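Local coordinates for protein FOKI restriction endonuclease (Planomicrobium okeanokoites, PDB 2FOK) that recognises a specific DNA sequence through its recognition domain and cleaves the DNA nearby through a separate endonuclease domain, as a type IIS restriction enzyme, at residues E430-V435 and E549-G554; H174-D179 and K245-P250; L201-N206 and G213-N218. All coordinates share one frame; numbering follows the deposited sequence.

Contact 1 lies in the cleavage domain, whereas contacts 2 and 3 share the second recognition subdomain; the centre of contact 1 is about 26 Å from the centre of each of the other two. All the touching residues of contact 1 are buried, and its two segments touch through phenylalanine and leucine side chains. Contacts 2 and 3 are partly buried and mix apolar branches with charged side chains: contact 2 joins two edge strands through a lysine, contact 3 a pair of antiparallel helices. These two adjoin, their centres about 11 Å apart, with Phe247 CG 3.6 Å from Leu201 CD1, so helix 197-205 serves both. Contact 2 alone has a hydrogen bond between its segments.

Contact 1 (E430-V435 and E549-G554); sequences EFFMKV and EELLIG
The Phe431 ring lies between Val435 CB, centred over one face, and Leu552 CD2 over the opposite face, while Leu551 meets its edge; the Phe432 ring takes Leu551 CD2 over one face, offset toward the rim. These groups join helices 421-436 and 548-560 of the PD-(D/E)XK-type cleavage domain, a mixed sheet flanked by helices. The axes of the two segments run nearly parallel, 9° apart, at a closest approach of 11.0 Å, a wide spacing filled by the phenylalanine rings and the leucine side chains. With CG anti to the backbone N (chi1 -165°), Phe431 reaches across to the other helix. Its CD2 comes 3.3 Å from Leu551 CD2, a tight contact near the ring plane, as the two side chains run alongside each other, pointing opposite ways. Leu552 instead stands roughly perpendicular to Phe431, and its CD2 makes a CH-pi contact 4.2 Å from the ring centroid. Leu551 CD2 is thus shared, lying at the edge of one ring and above the face of the other, with Phe432 CE1 4.3 Å away. Tyr408 adds an edge-to-face ring contact to Phe431, and Leu552 also touches Leu401. Replacing Phe431 with an alanine would probably open a gap between the helices and leave both leucine CD2 methyls without their main aromatic partner. Leu551 O, hydrogen-bonded by Tyr436 OH of the same helix as Phe431, lies at the ring edge in its plane, 3.4 Å from Phe431 CE2.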
ATOM      1  N   GLU A 430       8.016 -15.478   0.499  1.00 25.85           N
ATOM      2  CA  GLU A 430       8.744 -15.018  -0.677  1.00 20.58           C
ATOM      3  C   GLU A 430      10.218 -14.810  -0.378  1.00 15.75           C
ATOM      4  O   GLU A 430      11.069 -15.121  -1.202  1.00 20.02           O
ATOM      5  CB  GLU A 430       8.134 -13.726  -1.208  1.00 21.21           C
ATOM      6  CG  GLU A 430       8.660 -13.347  -2.565  1.00 20.26           C
ATOM      7  CD  GLU A 430       8.273 -11.955  -2.975  1.00 23.97           C
ATOM      8  OE1 GLU A 430       8.797 -10.992  -2.382  1.00 26.61           O
ATOM      9  OE2 GLU A 430       7.453 -11.820  -3.901  1.00 22.95           O
ATOM     10  N   PHE A 431      10.512 -14.278   0.802  1.00 16.53           N
ATOM     11  CA  PHE A 431      11.889 -14.052   1.250  1.00 17.31           C
ATOM     12  C   PHE A 431      12.603 -15.406   1.426  1.00 17.89           C
ATOM     13  O   PHE A 431      13.769 -15.575   1.057  1.00 17.49           O
ATOM     14  CB  PHE A 431      11.875 -13.306   2.591  1.00 16.89           C
ATOM     15  CG  PHE A 431      13.209 -12.706   2.981  1.00 17.52           C
ATOM     16  CD1 PHE A 431      13.720 -11.601   2.302  1.00 25.50           C
ATOM     17  CD2 PHE A 431      13.910 -13.190   4.071  1.00 16.51           C
ATOM     18  CE1 PHE A 431      14.905 -10.986   2.717  1.00 19.76           C
ATOM     19  CE2 PHE A 431      15.090 -12.585   4.492  1.00 17.28           C
ATOM     20  CZ  PHE A 431      15.585 -11.483   3.816  1.00 16.97           C
ATOM     21  N   PHE A 432      11.893 -16.376   1.988  1.00 20.95           N
ATOM     22  CA  PHE A 432      12.480 -17.684   2.207  1.00 23.88           C
ATOM     23  C   PHE A 432      12.961 -18.284   0.895  1.00 26.18           C
ATOM     24  O   PHE A 432      14.118 -18.703   0.783  1.00 29.83           O
ATOM     25  CB  PHE A 432      11.467 -18.618   2.883  1.00 25.56           C
ATOM     26  CG  PHE A 432      11.585 -18.655   4.385  1.00 22.58           C
ATOM     27  CD1 PHE A 432      12.823 -18.857   4.994  1.00 20.84           C
ATOM     28  CD2 PHE A 432      10.463 -18.468   5.193  1.00 23.16           C
ATOM     29  CE1 PHE A 432      12.950 -18.874   6.389  1.00 22.18           C
ATOM     30  CE2 PHE A 432      10.575 -18.480   6.598  1.00 19.41           C
ATOM     31  CZ  PHE A 432      11.821 -18.684   7.196  1.00 21.73           C
ATOM     32  N   MET A 433      12.079 -18.294  -0.099  1.00 24.82           N
ATOM     33  CA  MET A 433      12.371 -18.858  -1.417  1.00 26.85           C
ATOM     34  C   MET A 433      13.313 -18.042  -2.290  1.00 26.07           C
ATOM     35  O   MET A 433      14.171 -18.593  -2.969  1.00 27.10           O
ATOM     36  CB  MET A 433      11.068 -19.074  -2.194  1.00 22.06           C
ATOM     37  CG  MET A 433      10.505 -20.475  -2.059  1.00 27.84           C
ATOM     38  SD  MET A 433       8.734 -20.479  -1.779  1.00 34.70           S
ATOM     39  CE  MET A 433       8.153 -19.808  -3.329  1.00 37.45           C
ATOM     40  N   LYS A 434      13.148 -16.727  -2.274  1.00 27.45           N
ATOM     41  CA  LYS A 434      13.963 -15.861  -3.107  1.00 25.69           C
ATOM     42  C   LYS A 434      15.336 -15.542  -2.549  1.00 22.61           C
ATOM     43  O   LYS A 434      16.297 -15.426  -3.313  1.00 21.74           O
ATOM     44  CB  LYS A 434      13.212 -14.550  -3.385  1.00 26.23           C
ATOM     45  CG  LYS A 434      12.198 -14.651  -4.509  1.00 28.28           C
ATOM     46  CD  LYS A 434      11.887 -13.284  -5.099  1.00 29.07           C
ATOM     47  CE  LYS A 434      10.673 -13.340  -6.017  1.00 32.96           C
ATOM     48  NZ  LYS A 434      10.308 -11.988  -6.543  1.00 35.95           N
ATOM     49  N   VAL A 435      15.436 -15.408  -1.229  1.00 22.33           N
ATOM     50  CA  VAL A 435      16.704 -15.047  -0.610  1.00 20.03           C
ATOM     51  C   VAL A 435      17.452 -16.170   0.080  1.00 19.95           C
ATOM     52  O   VAL A 435      18.669 -16.292  -0.080  1.00 21.48           O
ATOM     53  CB  VAL A 435      16.515 -13.883   0.394  1.00 22.86           C
ATOM     54  CG1 VAL A 435      17.868 -13.464   0.984  1.00 22.61           C
ATOM     55  CG2 VAL A 435      15.864 -12.703  -0.309  1.00 18.78           C
ATOM     56  N   GLU A 549      13.550  -9.462  12.343  1.00 25.56           N
ATOM     57  CA  GLU A 549      14.895  -8.897  12.183  1.00 25.17           C
ATOM     58  C   GLU A 549      15.985  -9.964  12.020  1.00 26.60           C
ATOM     59  O   GLU A 549      17.019  -9.704  11.410  1.00 28.28           O
ATOM     60  CB  GLU A 549      15.222  -7.998  13.377  1.00 22.49           C
ATOM     61  CG  GLU A 549      16.660  -7.516  13.416  1.00 25.79           C
ATOM     62  CD  GLU A 549      16.900  -6.530  14.542  1.00 29.17           C
ATOM     63  OE1 GLU A 549      15.910  -6.091  15.167  1.00 28.72           O
ATOM     64  OE2 GLU A 549      18.073  -6.194  14.800  1.00 29.35           O
ATOM     65  N   GLU A 550      15.765 -11.153  12.581  1.00 25.91           N
ATOM     66  CA  GLU A 550      16.726 -12.243  12.452  1.00 23.08           C
ATOM     67  C   GLU A 550      16.464 -12.959  11.123  1.00 24.41           C
ATOM     68  O   GLU A 550      17.359 -13.579  10.564  1.00 26.13           O
ATOM     69  CB  GLU A 550      16.606 -13.220  13.625  1.00 21.89           C
ATOM     70  CG  GLU A 550      17.123 -12.675  14.962  1.00 25.64           C
ATOM     71  CD  GLU A 550      18.647 -12.596  15.029  1.00 28.11           C
ATOM     72  OE1 GLU A 550      19.307 -13.074  14.084  1.00 28.54           O
ATOM     73  OE2 GLU A 550      19.185 -12.058  16.028  1.00 24.64           O
ATOM     74  N   LEU A 551      15.232 -12.865  10.622  1.00 25.18           N
ATOM     75  CA  LEU A 551      14.870 -13.466   9.337  1.00 24.10           C
ATOM     76  C   LEU A 551      15.742 -12.775   8.301  1.00 25.49           C
ATOM     77  O   LEU A 551      16.423 -13.423   7.509  1.00 28.61           O
ATOM     78  CB  LEU A 551      13.399 -13.182   9.006  1.00 25.36           C
ATOM     79  CG  LEU A 551      12.512 -14.094   8.131  1.00 23.11           C
ATOM     80  CD1 LEU A 551      11.329 -13.288   7.665  1.00 25.06           C
ATOM     81  CD2 LEU A 551      13.246 -14.632   6.932  1.00 28.29           C
ATOM     82  N   LEU A 552      15.697 -11.443   8.334  1.00 24.89           N
ATOM     83  CA  LEU A 552      16.451 -10.569   7.442  1.00 24.03           C
ATOM     84  C   LEU A 552      17.961 -10.747   7.628  1.00 25.43           C
ATOM     85  O   LEU A 552      18.709 -10.834   6.657  1.00 29.57           O
ATOM     86  CB  LEU A 552      16.068  -9.105   7.712  1.00 18.61           C
ATOM     87  CG  LEU A 552      14.575  -8.775   7.652  1.00 16.87           C
ATOM     88  CD1 LEU A 552      14.343  -7.329   8.047  1.00 16.44           C
ATOM     89  CD2 LEU A 552      14.055  -9.011   6.241  1.00 19.42           C
ATOM     90  N   ILE A 553      18.401 -10.795   8.880  1.00 25.06           N
ATOM     91  CA  ILE A 553      19.811 -10.965   9.187  1.00 23.68           C
ATOM     92  C   ILE A 553      20.307 -12.281   8.619  1.00 24.04           C
ATOM     93  O   ILE A 553      21.394 -12.349   8.047  1.00 27.81           O
ATOM     94  CB  ILE A 553      20.056 -10.968  10.710  1.00 24.41           C
ATOM     95  CG1 ILE A 553      20.063  -9.534  11.243  1.00 24.10           C
ATOM     96  CG2 ILE A 553      21.375 -11.665  11.027  1.00 23.82           C
ATOM     97  CD1 ILE A 553      20.330  -9.430  12.752  1.00 22.19           C
ATOM     98  N   GLY A 554      19.499 -13.323   8.776  1.00 23.21           N
ATOM     99  CA  GLY A 554      19.867 -14.636   8.274  1.00 22.04           C
ATOM    100  C   GLY A 554      19.813 -14.724   6.765  1.00 23.09           C
ATOM    101  O   GLY A 554      20.489 -15.554   6.174  1.00 26.36           O
TER

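Contact 2 (H174-D179 and K245-P250); sequences HLTKFD and KEFIIP
Lys245 lays its aliphatic chain over one face of the His174 imidazole and ends in a hydrogen bond to the backbone of the same histidine. The pair spans a small three-stranded antiparallel sheet, consistent with the winged-helix architecture of a recognition subdomain in the helix-turn-helix clan: strands 175-176 and 240-248 are its outer members, and both bond through their backbones to the central strand 258-267, Leu175 with Phe265 and Lys245 with Ile261. Over the imidazole, Lys245 CD makes a CH-pi contact 4.1 Å from the ring centroid, 20° off the normal and shifted toward the rim. The lysine lies antiparallel to the histidine side chain, which brings His174 NE2 to 3.8 Å from Lys245 CB, near the root of the lysine. At the ring's edge, ND1 is hydrogen-bonded to Phe265 O, which limits the rotation of the imidazole. Bends at chi2, chi3 and chi4 (the last 110°) fold the lysine back toward the histidine carbonyl. Asp179 OD2, 5.1 Å from Lys245 NZ, is too far for a salt bridge but would probably favour the lysine's charge.

Thr176 is the third main contributor and sits at the N-cap of helix 177-181. Its OG1 accepts a weak bond from Asp179 N and has its stronger partner in Glu197, while CG2 faces the other strand. That methyl lies at the edge of the Phe247 ring, 4.1 Å from Phe247 CZ, and also touches Lys245 CB. The ammonium group completes the join: Lys245 NZ lies 3.0 Å from His174 O, nearly along the C=O axis at 165°.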
ATOM      1  N   HIS A 174       0.367  -5.433 -20.593  1.00 28.56           N
ATOM      2  CA  HIS A 174      -0.969  -5.719 -20.068  1.00 26.38           C
ATOM      3  C   HIS A 174      -0.740  -6.143 -18.622  1.00 27.26           C
ATOM      4  O   HIS A 174      -0.293  -7.262 -18.361  1.00 25.31           O
ATOM      5  CB  HIS A 174      -1.607  -6.866 -20.835  1.00 20.39           C
ATOM      6  CG  HIS A 174      -3.033  -7.123 -20.462  1.00 27.26           C
ATOM      7  ND1 HIS A 174      -3.790  -6.215 -19.756  1.00 26.57           N
ATOM      8  CD2 HIS A 174      -3.847  -8.175 -20.719  1.00 21.96           C
ATOM      9  CE1 HIS A 174      -5.011  -6.696 -19.592  1.00 25.74           C
ATOM     10  NE2 HIS A 174      -5.071  -7.884 -20.166  1.00 25.24           N
ATOM     11  N   LEU A 175      -1.043  -5.266 -17.673  1.00 26.87           N
ATOM     12  CA  LEU A 175      -0.786  -5.609 -16.280  1.00 25.11           C
ATOM     13  C   LEU A 175      -1.961  -5.562 -15.305  1.00 30.49           C
ATOM     14  O   LEU A 175      -2.939  -4.826 -15.504  1.00 31.39           O
ATOM     15  CB  LEU A 175       0.351  -4.726 -15.755  1.00 21.96           C
ATOM     16  CG  LEU A 175       1.497  -4.433 -16.725  1.00 16.82           C
ATOM     17  CD1 LEU A 175       2.426  -3.386 -16.121  1.00 23.91           C
ATOM     18  CD2 LEU A 175       2.277  -5.720 -17.011  1.00 14.46           C
ATOM     19  N   THR A 176      -1.841  -6.370 -14.248  1.00 28.18           N
ATOM     20  CA  THR A 176      -2.839  -6.452 -13.190  1.00 24.78           C
ATOM     21  C   THR A 176      -2.483  -5.383 -12.167  1.00 27.18           C
ATOM     22  O   THR A 176      -1.380  -4.824 -12.202  1.00 30.00           O
ATOM     23  CB  THR A 176      -2.820  -7.826 -12.469  1.00 21.93           C
ATOM     24  OG1 THR A 176      -1.504  -8.089 -11.960  1.00 17.83           O
ATOM     25  CG2 THR A 176      -3.218  -8.934 -13.417  1.00 26.96           C
ATOM     26  N   LYS A 177      -3.419  -5.116 -11.262  1.00 23.09           N
ATOM     27  CA  LYS A 177      -3.251  -4.126 -10.207  1.00 19.05           C
ATOM     28  C   LYS A 177      -2.043  -4.460  -9.333  1.00 22.06           C
ATOM     29  O   LYS A 177      -1.433  -3.569  -8.728  1.00 19.50           O
ATOM     30  CB  LYS A 177      -4.504  -4.100  -9.345  1.00 21.43           C
ATOM     31  CG  LYS A 177      -4.868  -5.470  -8.773  1.00 17.39           C
ATOM     32  CD  LYS A 177      -5.986  -5.368  -7.748  1.00 24.22           C
ATOM     33  CE  LYS A 177      -7.099  -6.378  -8.037  1.00 23.21           C
ATOM     34  NZ  LYS A 177      -7.972  -6.607  -6.857  1.00 26.81           N
ATOM     35  N   PHE A 178      -1.708  -5.750  -9.268  1.00 22.18           N
ATOM     36  CA  PHE A 178      -0.576  -6.230  -8.468  1.00 21.35           C
ATOM     37  C   PHE A 178       0.757  -5.923  -9.126  1.00 18.83           C
ATOM     38  O   PHE A 178       1.723  -5.569  -8.439  1.00 16.77           O
ATOM     39  CB  PHE A 178      -0.658  -7.746  -8.247  1.00 16.85           C
ATOM     40  CG  PHE A 178      -1.998  -8.217  -7.790  1.00 21.70           C
ATOM     41  CD1 PHE A 178      -2.336  -8.189  -6.440  1.00 16.66           C
ATOM     42  CD2 PHE A 178      -2.930  -8.693  -8.710  1.00 18.07           C
ATOM     43  CE1 PHE A 178      -3.581  -8.628  -6.015  1.00 21.42           C
ATOM     44  CE2 PHE A 178      -4.177  -9.133  -8.289  1.00 21.17           C
ATOM     45  CZ  PHE A 178      -4.502  -9.102  -6.940  1.00 19.05           C
ATOM     46  N   ASP A 179       0.811  -6.089 -10.447  1.00 18.55           N
ATOM     47  CA  ASP A 179       2.031  -5.826 -11.221  1.00 17.98           C
ATOM     48  C   ASP A 179       2.296  -4.343 -11.289  1.00 16.29           C
ATOM     49  O   ASP A 179       3.414  -3.907 -11.551  1.00 19.47           O
ATOM     50  CB  ASP A 179       1.889  -6.338 -12.643  1.00 20.79           C
ATOM     51  CG  ASP A 179       2.474  -7.706 -12.820  1.00 25.84           C
ATOM     52  OD1 ASP A 179       3.144  -8.172 -11.874  1.00 24.42           O
ATOM     53  OD2 ASP A 179       2.255  -8.306 -13.901  1.00 25.91           O
ATOM     54  N   LYS A 245      -7.008 -10.228 -17.541  1.00 31.38           N
ATOM     55  CA  LYS A 245      -5.790 -10.875 -17.981  1.00 31.66           C
ATOM     56  C   LYS A 245      -6.003 -12.352 -17.641  1.00 32.15           C
ATOM     57  O   LYS A 245      -6.635 -12.673 -16.633  1.00 31.46           O
ATOM     58  CB  LYS A 245      -4.601 -10.295 -17.212  1.00 32.00           C
ATOM     59  CG  LYS A 245      -3.246 -10.845 -17.589  1.00 26.10           C
ATOM     60  CD  LYS A 245      -2.197  -9.742 -17.502  1.00 25.05           C
ATOM     61  CE  LYS A 245      -0.838 -10.275 -17.048  1.00 25.29           C
ATOM     62  NZ  LYS A 245       0.192 -10.253 -18.131  1.00 18.54           N
ATOM     63  N   GLU A 246      -5.499 -13.250 -18.482  1.00 36.25           N
ATOM     64  CA  GLU A 246      -5.673 -14.681 -18.241  1.00 38.78           C
ATOM     65  C   GLU A 246      -4.372 -15.385 -17.903  1.00 37.39           C
ATOM     66  O   GLU A 246      -3.295 -14.937 -18.291  1.00 39.37           O
ATOM     67  CB  GLU A 246      -6.313 -15.342 -19.457  1.00 41.84           C
ATOM     68  CG  GLU A 246      -7.644 -14.727 -19.843  1.00 47.40           C
ATOM     69  CD  GLU A 246      -8.773 -15.723 -19.779  1.00 50.95           C
ATOM     70  OE1 GLU A 246      -8.627 -16.822 -20.357  1.00 52.37           O
ATOM     71  OE2 GLU A 246      -9.805 -15.409 -19.149  1.00 55.06           O
ATOM     72  N   PHE A 247      -4.482 -16.494 -17.179  1.00 37.04           N
ATOM     73  CA  PHE A 247      -3.315 -17.264 -16.772  1.00 37.36           C
ATOM     74  C   PHE A 247      -3.562 -18.772 -16.796  1.00 39.56           C
ATOM     75  O   PHE A 247      -4.699 -19.228 -16.699  1.00 41.16           O
ATOM     76  CB  PHE A 247      -2.894 -16.866 -15.356  1.00 35.73           C
ATOM     77  CG  PHE A 247      -2.677 -15.391 -15.171  1.00 31.56           C
ATOM     78  CD1 PHE A 247      -3.732 -14.558 -14.821  1.00 27.37           C
ATOM     79  CD2 PHE A 247      -1.403 -14.840 -15.306  1.00 30.96           C
ATOM     80  CE1 PHE A 247      -3.522 -13.208 -14.607  1.00 29.06           C
ATOM     81  CE2 PHE A 247      -1.183 -13.485 -15.092  1.00 22.65           C
ATOM     82  CZ  PHE A 247      -2.240 -12.669 -14.740  1.00 26.48           C
ATOM     83  N   ILE A 248      -2.485 -19.538 -16.930  1.00 40.31           N
ATOM     84  CA  ILE A 248      -2.561 -20.994 -16.921  1.00 42.54           C
ATOM     85  C   ILE A 248      -1.949 -21.407 -15.587  1.00 42.81           C
ATOM     86  O   ILE A 248      -0.727 -21.464 -15.454  1.00 43.19           O
ATOM     87  CB  ILE A 248      -1.723 -21.634 -18.062  1.00 44.07           C
ATOM     88  CG1 ILE A 248      -2.456 -21.494 -19.402  1.00 44.42           C
ATOM     89  CG2 ILE A 248      -1.450 -23.111 -17.745  1.00 40.92           C
ATOM     90  CD1 ILE A 248      -3.520 -22.560 -19.650  1.00 40.62           C
ATOM     91  N   ILE A 249      -2.793 -21.685 -14.600  1.00 43.54           N
ATOM     92  CA  ILE A 249      -2.303 -22.071 -13.281  1.00 42.40           C
ATOM     93  C   ILE A 249      -2.662 -23.509 -12.930  1.00 42.57           C
ATOM     94  O   ILE A 249      -3.775 -23.791 -12.475  1.00 42.14           O
ATOM     95  CB  ILE A 249      -2.862 -21.133 -12.199  1.00 40.81           C
ATOM     96  CG1 ILE A 249      -2.741 -19.680 -12.670  1.00 42.79           C
ATOM     97  CG2 ILE A 249      -2.109 -21.337 -10.882  1.00 42.97           C
ATOM     98  CD1 ILE A 249      -1.342 -19.278 -13.145  1.00 37.06           C
ATOM     99  N   PRO A 250      -1.711 -24.439 -13.130  1.00 41.03           N
ATOM    100  CA  PRO A 250      -1.917 -25.861 -12.839  1.00 40.85           C
ATOM    101  C   PRO A 250      -1.967 -26.142 -11.342  1.00 42.59           C
ATOM    102  O   PRO A 250      -1.094 -25.704 -10.587  1.00 46.28           O
ATOM    103  CB  PRO A 250      -0.726 -26.550 -13.517  1.00 40.42           C
ATOM    104  CG  PRO A 250      -0.037 -25.484 -14.321  1.00 39.21           C
ATOM    105  CD  PRO A 250      -0.360 -24.191 -13.651  1.00 39.11           C
TER

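Contact 3 (L201-N206 and G213-N218); sequences LDTLAN and GEIRNN
In the helix whose Ile215 packs against Thr203 and Leu204, Gly213 O takes two weak bonds from one residue: Asn217 ND2 at 3.1 Å and, from the backbone, Asn217 N. Helices 197-205 and 209-218 form an antiparallel hairpin, the axes of the two segments at 164° and 9.6 Å apart at closest approach. Ile215 points across the gap between them. Its CG1 is anti to the carbonyl carbon and the chain then runs on extended (chi2 -177°), carrying CD1 to 3.7 Å from Thr203 CG2; the isoleucine lies square to the threonine. The other branch, Ile215 CG2, lies 4.1 Å from Leu204 CB. Farther round the helix, Leu204 CD1 approaches Arg216 NH1 obliquely at 4.3 Å, and both side chains reach strand 258-267, Leu204 at Glu259 and Arg216 at Phe260 and Ile261.

Helix 197-205 also meets the cleavage domain: Thr203, besides packing on Ile215, touches His442, and just past the helix end Asn206 OD1 is hydrogen-bonded to Lys448 NZ. Between these two segments the join is made by apolar branches and one guanidinium group, with no hydrogen bond, whereas the Asn206-Lys448 pair adds a hydrogen bond toward the cleavage domain.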
ATOM      1  N   LEU A 201      -2.326 -15.800  -7.371  1.00 20.86           N
ATOM      2  CA  LEU A 201      -2.998 -16.633  -8.360  1.00 25.93           C
ATOM      3  C   LEU A 201      -3.055 -18.089  -7.887  1.00 28.67           C
ATOM      4  O   LEU A 201      -3.958 -18.846  -8.263  1.00 27.71           O
ATOM      5  CB  LEU A 201      -2.274 -16.547  -9.705  1.00 25.20           C
ATOM      6  CG  LEU A 201      -2.688 -15.380 -10.605  1.00 24.48           C
ATOM      7  CD1 LEU A 201      -1.673 -15.199 -11.722  1.00 23.46           C
ATOM      8  CD2 LEU A 201      -4.068 -15.651 -11.173  1.00 22.08           C
ATOM      9  N   ASP A 202      -2.086 -18.469  -7.060  1.00 27.03           N
ATOM     10  CA  ASP A 202      -2.010 -19.817  -6.501  1.00 26.88           C
ATOM     11  C   ASP A 202      -3.175 -20.052  -5.534  1.00 25.75           C
ATOM     12  O   ASP A 202      -3.755 -21.135  -5.479  1.00 25.72           O
ATOM     13  CB  ASP A 202      -0.695 -19.975  -5.741  1.00 32.17           C
ATOM     14  CG  ASP A 202       0.249 -20.942  -6.402  1.00 36.99           C
ATOM     15  OD1 ASP A 202      -0.171 -22.083  -6.683  1.00 41.65           O
ATOM     16  OD2 ASP A 202       1.416 -20.562  -6.637  1.00 39.70           O
ATOM     17  N   THR A 203      -3.493 -19.026  -4.755  1.00 26.78           N
ATOM     18  CA  THR A 203      -4.573 -19.098  -3.789  1.00 29.56           C
ATOM     19  C   THR A 203      -5.899 -19.111  -4.527  1.00 31.16           C
ATOM     20  O   THR A 203      -6.894 -19.618  -4.025  1.00 33.64           O
ATOM     21  CB  THR A 203      -4.546 -17.885  -2.846  1.00 26.90           C
ATOM     22  OG1 THR A 203      -3.320 -17.887  -2.113  1.00 31.30           O
ATOM     23  CG2 THR A 203      -5.701 -17.932  -1.871  1.00 25.96           C
ATOM     24  N   LEU A 204      -5.893 -18.539  -5.726  1.00 34.35           N
ATOM     25  CA  LEU A 204      -7.082 -18.459  -6.565  1.00 33.08           C
ATOM     26  C   LEU A 204      -7.324 -19.768  -7.307  1.00 30.71           C
ATOM     27  O   LEU A 204      -8.462 -20.211  -7.451  1.00 28.67           O
ATOM     28  CB  LEU A 204      -6.921 -17.308  -7.573  1.00 33.99           C
ATOM     29  CG  LEU A 204      -8.002 -17.098  -8.636  1.00 33.33           C
ATOM     30  CD1 LEU A 204      -9.373 -16.949  -7.977  1.00 34.03           C
ATOM     31  CD2 LEU A 204      -7.663 -15.863  -9.445  1.00 34.52           C
ATOM     32  N   ALA A 205      -6.244 -20.387  -7.770  1.00 30.24           N
ATOM     33  CA  ALA A 205      -6.346 -21.636  -8.506  1.00 32.78           C
ATOM     34  C   ALA A 205      -6.840 -22.786  -7.647  1.00 33.82           C
ATOM     35  O   ALA A 205      -7.594 -23.627  -8.117  1.00 32.56           O
ATOM     36  CB  ALA A 205      -4.995 -21.994  -9.113  1.00 35.82           C
ATOM     37  N   ASN A 206      -6.417 -22.829  -6.387  1.00 37.66           N
ATOM     38  CA  ASN A 206      -6.826 -23.912  -5.503  1.00 39.54           C
ATOM     39  C   ASN A 206      -7.995 -23.560  -4.590  1.00 40.43           C
ATOM     40  O   ASN A 206      -8.250 -24.251  -3.602  1.00 41.21           O
ATOM     41  CB  ASN A 206      -5.625 -24.382  -4.679  1.00 40.61           C
ATOM     42  CG  ASN A 206      -5.478 -23.635  -3.370  1.00 45.20           C
ATOM     43  OD1 ASN A 206      -4.805 -24.109  -2.455  1.00 51.70           O
ATOM     44  ND2 ASN A 206      -6.102 -22.463  -3.268  1.00 47.09           N
ATOM     45  N   GLY A 213     -14.254 -15.297  -6.647  1.00 30.66           N
ATOM     46  CA  GLY A 213     -14.565 -13.899  -6.877  1.00 29.44           C
ATOM     47  C   GLY A 213     -14.021 -12.946  -5.824  1.00 31.86           C
ATOM     48  O   GLY A 213     -13.460 -11.900  -6.157  1.00 32.23           O
ATOM     49  N   GLU A 214     -14.188 -13.297  -4.551  1.00 33.59           N
ATOM     50  CA  GLU A 214     -13.720 -12.458  -3.448  1.00 30.17           C
ATOM     51  C   GLU A 214     -12.202 -12.359  -3.438  1.00 30.72           C
ATOM     52  O   GLU A 214     -11.650 -11.328  -3.064  1.00 28.41           O
ATOM     53  CB  GLU A 214     -14.200 -13.031  -2.112  1.00 31.69           C
ATOM     54  CG  GLU A 214     -13.540 -12.421  -0.888  1.00 32.59           C
ATOM     55  CD  GLU A 214     -14.237 -11.156  -0.411  1.00 35.27           C
ATOM     56  OE1 GLU A 214     -15.302 -10.807  -0.967  1.00 37.88           O
ATOM     57  OE2 GLU A 214     -13.720 -10.508   0.522  1.00 34.98           O
ATOM     58  N   ILE A 215     -11.538 -13.444  -3.839  1.00 29.45           N
ATOM     59  CA  ILE A 215     -10.075 -13.500  -3.884  1.00 27.63           C
ATOM     60  C   ILE A 215      -9.535 -12.747  -5.091  1.00 28.42           C
ATOM     61  O   ILE A 215      -8.492 -12.095  -5.016  1.00 29.73           O
ATOM     62  CB  ILE A 215      -9.565 -14.969  -3.963  1.00 24.18           C
ATOM     63  CG1 ILE A 215      -9.795 -15.669  -2.624  1.00 25.42           C
ATOM     64  CG2 ILE A 215      -8.081 -14.999  -4.349  1.00 20.48           C
ATOM     65  CD1 ILE A 215      -9.268 -17.102  -2.564  1.00 28.82           C
ATOM     66  N   ARG A 216     -10.254 -12.844  -6.203  1.00 28.77           N
ATOM     67  CA  ARG A 216      -9.855 -12.190  -7.441  1.00 29.07           C
ATOM     68  C   ARG A 216     -10.001 -10.674  -7.413  1.00 29.29           C
ATOM     69  O   ARG A 216      -9.352  -9.971  -8.198  1.00 31.99           O
ATOM     70  CB  ARG A 216     -10.678 -12.742  -8.609  1.00 28.39           C
ATOM     71  CG  ARG A 216     -10.267 -12.199  -9.973  1.00 29.23           C
ATOM     72  CD  ARG A 216     -10.812 -13.060 -11.097  1.00 28.41           C
ATOM     73  NE  ARG A 216     -12.218 -13.388 -10.888  1.00 32.82           N
ATOM     74  CZ  ARG A 216     -12.725 -14.616 -10.928  1.00 30.11           C
ATOM     75  NH1 ARG A 216     -11.950 -15.666 -11.169  1.00 29.64           N
ATOM     76  NH2 ARG A 216     -14.020 -14.792 -10.727  1.00 29.71           N
ATOM     77  N   ASN A 217     -10.838 -10.170  -6.512  1.00 22.32           N
ATOM     78  CA  ASN A 217     -11.088  -8.741  -6.437  1.00 25.06           C
ATOM     79  C   ASN A 217     -10.925  -8.060  -5.075  1.00 28.22           C
ATOM     80  O   ASN A 217     -10.726  -6.849  -5.032  1.00 31.86           O
ATOM     81  CB  ASN A 217     -12.491  -8.439  -6.961  1.00 28.36           C
ATOM     82  CG  ASN A 217     -12.733  -8.994  -8.355  1.00 37.03           C
ATOM     83  OD1 ASN A 217     -12.047  -8.622  -9.309  1.00 39.93           O
ATOM     84  ND2 ASN A 217     -13.709  -9.892  -8.479  1.00 40.50           N
ATOM     85  N   ASN A 218     -11.015  -8.803  -3.971  1.00 28.56           N
ATOM     86  CA  ASN A 218     -10.887  -8.190  -2.647  1.00 30.22           C
ATOM     87  C   ASN A 218      -9.616  -8.544  -1.900  1.00 29.57           C
ATOM     88  O   ASN A 218      -9.425  -8.103  -0.771  1.00 31.34           O
ATOM     89  CB  ASN A 218     -12.079  -8.556  -1.770  1.00 38.33           C
ATOM     90  CG  ASN A 218     -13.093  -7.439  -1.672  1.00 44.12           C
ATOM     91  OD1 ASN A 218     -12.870  -6.432  -0.992  1.00 46.36           O
ATOM     92  ND2 ASN A 218     -14.222  -7.609  -2.356  1.00 48.85           N
TER